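General secretion pathway protein F (Vibrio cholerae, PDB 2VMA) probably serves as an inner-membrane component of the type II secretion system, which exports proteases and toxins such as cholera toxin from the periplasm. Local coordinates at residues Arg7-Pro12 with Lys44-Thr49. Sequence-based numbering, arbitrary orientation.
Sequences RGISTP and KPRIRT
The carbonyl oxygen of Gly8 is gripped by both terminal nitrogens of Arg46, a forked, end-on hold in the all-helical cytoplasmic domain of this GSP F family protein. It ties the extended lead-in to helix 11-26 to the first turn of helix 45-59. Arg46 NH2 lies 3.1 Å and Arg46 NH1 3.2 Å from Gly8 O, which sits almost in the guanidinium plane. Both nitrogens approach from one face of the carbonyl, well above its plane, and the bonds are bent, with N-H...O angles of 153° and 145°. Arginine suits this place because its long chain, with CG anti to the backbone N (chi1 -170°) and a bend at chi3, carries two N-H donors across to one backbone oxygen. Gly8 meets the guanidinium with backbone alone, its CA lying at the edge of that group, in plane. Nearby, Lys44, at the N-cap position of helix 45-59, forms a salt bridge with Asp13 of helix 11-26, a second polar link between the same two parts of the chain. Ile9 adds an apolar contact, its CG2 lying over one face of the guanidinium, 4.1 Å from Arg46 NH1. That branched side chain crosses Ile47 at about a right angle, and both also pack on Ile17 of helix 11-26; the same Ile9 CG2 that covers the guanidinium meets Ile47 CG1 at 4.0 Å.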
ATOM      1  N   ARG A   7       8.996   1.030 -11.732  1.00 22.83           N
ATOM      2  CA  ARG A   7       7.561   1.242 -11.758  1.00 23.09           C
ATOM      3  C   ARG A   7       6.957   0.771 -10.436  1.00 22.95           C
ATOM      4  O   ARG A   7       7.521  -0.107  -9.763  1.00 22.53           O
ATOM      5  CB  ARG A   7       6.930   0.484 -12.921  1.00 23.28           C
ATOM      6  CG  ARG A   7       7.449   0.873 -14.289  1.00 24.34           C
ATOM      7  CD  ARG A   7       6.437   0.550 -15.391  1.00 26.04           C
ATOM      8  NE  ARG A   7       7.030   0.721 -16.709  1.00 27.15           N
ATOM      9  CZ  ARG A   7       7.714  -0.205 -17.379  1.00 26.53           C
ATOM     10  NH1 ARG A   7       7.912  -1.426 -16.875  1.00 28.39           N
ATOM     11  NH2 ARG A   7       8.199   0.102 -18.565  1.00 27.84           N
ATOM     12  N   GLY A   8       5.832   1.381 -10.055  1.00 22.84           N
ATOM     13  CA  GLY A   8       5.075   0.946  -8.877  1.00 22.22           C
ATOM     14  C   GLY A   8       4.273  -0.324  -9.145  1.00 22.03           C
ATOM     15  O   GLY A   8       4.628  -1.139 -10.014  1.00 22.51           O
ATOM     16  N   ILE A   9       3.206  -0.519  -8.381  1.00 21.07           N
ATOM     17  CA  ILE A   9       2.322  -1.661  -8.563  1.00 20.51           C
ATOM     18  C   ILE A   9       0.957  -1.223  -9.144  1.00 20.49           C
ATOM     19  O   ILE A   9       0.629  -0.044  -9.200  1.00 20.23           O
ATOM     20  CB  ILE A   9       2.157  -2.452  -7.234  1.00 20.61           C
ATOM     21  CG1 ILE A   9       1.344  -1.645  -6.214  1.00 19.89           C
ATOM     22  CG2 ILE A   9       3.536  -2.799  -6.677  1.00 20.00           C
ATOM     23  CD1 ILE A   9       1.290  -2.239  -4.795  1.00 17.98           C
ATOM     24  N   SER A  10       0.161  -2.185  -9.575  1.00 20.46           N
ATOM     25  CA  SER A  10      -1.142  -1.872 -10.175  1.00 20.51           C
ATOM     26  C   SER A  10      -2.088  -1.266  -9.125  1.00 20.69           C
ATOM     27  O   SER A  10      -1.930  -1.502  -7.927  1.00 20.25           O
ATOM     28  CB  SER A  10      -1.753  -3.126 -10.787  1.00 20.35           C
ATOM     29  OG  SER A  10      -2.386  -3.916  -9.797  1.00 21.89           O
ATOM     30  N   THR A  11      -3.061  -0.474  -9.575  1.00 21.20           N
ATOM     31  CA  THR A  11      -3.969   0.170  -8.630  1.00 21.19           C
ATOM     32  C   THR A  11      -4.785  -0.870  -7.851  1.00 20.48           C
ATOM     33  O   THR A  11      -5.006  -0.677  -6.676  1.00 19.96           O
ATOM     34  CB  THR A  11      -4.873   1.254  -9.265  1.00 21.30           C
ATOM     35  OG1 THR A  11      -5.884   0.658 -10.089  1.00 24.35           O
ATOM     36  CG2 THR A  11      -4.065   2.233 -10.077  1.00 20.77           C
ATOM     37  N   PRO A  12      -5.222  -1.973  -8.500  1.00 20.75           N
ATOM     38  CA  PRO A  12      -5.859  -3.028  -7.682  1.00 20.34           C
ATOM     39  C   PRO A  12      -4.926  -3.721  -6.694  1.00 19.89           C
ATOM     40  O   PRO A  12      -5.370  -4.074  -5.608  1.00 18.92           O
ATOM     41  CB  PRO A  12      -6.411  -4.033  -8.715  1.00 20.52           C
ATOM     42  CG  PRO A  12      -6.224  -3.392 -10.064  1.00 21.12           C
ATOM     43  CD  PRO A  12      -5.213  -2.316  -9.941  1.00 20.66           C
ATOM     44  N   LYS A  44       2.044 -12.060  -5.580  1.00 20.19           N
ATOM     45  CA  LYS A  44       3.018 -11.329  -6.395  1.00 20.40           C
ATOM     46  C   LYS A  44       4.352 -11.311  -5.694  1.00 19.76           C
ATOM     47  O   LYS A  44       4.522 -10.577  -4.725  1.00 19.57           O
ATOM     48  CB  LYS A  44       2.554  -9.889  -6.626  1.00 20.82           C
ATOM     49  CG  LYS A  44       1.197  -9.778  -7.315  1.00 22.24           C
ATOM     50  CD  LYS A  44       1.357  -9.837  -8.813  1.00 25.52           C
ATOM     51  CE  LYS A  44       0.043 -10.070  -9.521  1.00 27.56           C
ATOM     52  NZ  LYS A  44      -0.885  -8.936  -9.365  1.00 27.62           N
ATOM     53  N   PRO A  45       5.319 -12.109  -6.192  1.00 19.97           N
ATOM     54  CA  PRO A  45       6.674 -12.158  -5.630  1.00 19.38           C
ATOM     55  C   PRO A  45       7.271 -10.791  -5.291  1.00 18.94           C
ATOM     56  O   PRO A  45       7.833 -10.618  -4.231  1.00 18.05           O
ATOM     57  CB  PRO A  45       7.478 -12.827  -6.741  1.00 19.96           C
ATOM     58  CG  PRO A  45       6.492 -13.740  -7.401  1.00 19.99           C
ATOM     59  CD  PRO A  45       5.168 -13.031  -7.334  1.00 19.63           C
ATOM     60  N   ARG A  46       7.122  -9.828  -6.191  1.00 18.87           N
ATOM     61  CA  ARG A  46       7.689  -8.504  -6.007  1.00 19.11           C
ATOM     62  C   ARG A  46       7.075  -7.782  -4.814  1.00 18.74           C
ATOM     63  O   ARG A  46       7.793  -7.155  -4.049  1.00 19.10           O
ATOM     64  CB  ARG A  46       7.492  -7.701  -7.273  1.00 19.35           C
ATOM     65  CG  ARG A  46       8.220  -6.394  -7.343  1.00 21.39           C
ATOM     66  CD  ARG A  46       8.055  -5.826  -8.741  1.00 22.24           C
ATOM     67  NE  ARG A  46       7.993  -4.405  -8.644  1.00 25.77           N
ATOM     68  CZ  ARG A  46       7.039  -3.601  -9.098  1.00 23.25           C
ATOM     69  NH1 ARG A  46       5.985  -4.005  -9.802  1.00 21.58           N
ATOM     70  NH2 ARG A  46       7.194  -2.340  -8.855  1.00 26.07           N
ATOM     71  N   ILE A  47       5.763  -7.904  -4.649  1.00 18.86           N
ATOM     72  CA  ILE A  47       5.060  -7.305  -3.525  1.00 18.56           C
ATOM     73  C   ILE A  47       5.440  -7.989  -2.211  1.00 18.75           C
ATOM     74  O   ILE A  47       5.632  -7.311  -1.209  1.00 17.47           O
ATOM     75  CB  ILE A  47       3.523  -7.306  -3.734  1.00 18.85           C
ATOM     76  CG1 ILE A  47       3.169  -6.342  -4.870  1.00 19.79           C
ATOM     77  CG2 ILE A  47       2.790  -6.902  -2.424  1.00 17.32           C
ATOM     78  CD1 ILE A  47       1.690  -6.323  -5.292  1.00 18.35           C
ATOM     79  N   ARG A  48       5.578  -9.317  -2.237  1.00 18.64           N
ATOM     80  CA  ARG A  48       6.083 -10.055  -1.077  1.00 19.32           C
ATOM     81  C   ARG A  48       7.437  -9.522  -0.675  1.00 18.75           C
ATOM     82  O   ARG A  48       7.674  -9.235   0.486  1.00 19.78           O
ATOM     83  CB  ARG A  48       6.271 -11.529  -1.386  1.00 19.70           C
ATOM     84  CG  ARG A  48       5.051 -12.275  -1.798  1.00 22.49           C
ATOM     85  CD  ARG A  48       5.461 -13.644  -2.283  1.00 24.80           C
ATOM     86  NE  ARG A  48       4.386 -14.276  -3.013  1.00 26.28           N
ATOM     87  CZ  ARG A  48       4.542 -15.140  -4.004  1.00 26.12           C
ATOM     88  NH1 ARG A  48       5.750 -15.494  -4.421  1.00 27.06           N
ATOM     89  NH2 ARG A  48       3.462 -15.656  -4.573  1.00 27.65           N
ATOM     90  N   THR A  49       8.329  -9.397  -1.649  1.00 18.80           N
ATOM     91  CA  THR A  49       9.682  -8.941  -1.384  1.00 18.42           C
ATOM     92  C   THR A  49       9.666  -7.540  -0.770  1.00 18.38           C
ATOM     93  O   THR A  49      10.275  -7.312   0.270  1.00 17.95           O
ATOM     94  CB  THR A  49      10.559  -9.041  -2.647  1.00 18.58           C
ATOM     95  OG1 THR A  49      10.778 -10.434  -2.922  1.00 18.73           O
ATOM     96  CG2 THR A  49      11.913  -8.361  -2.447  1.00 17.20           C
TER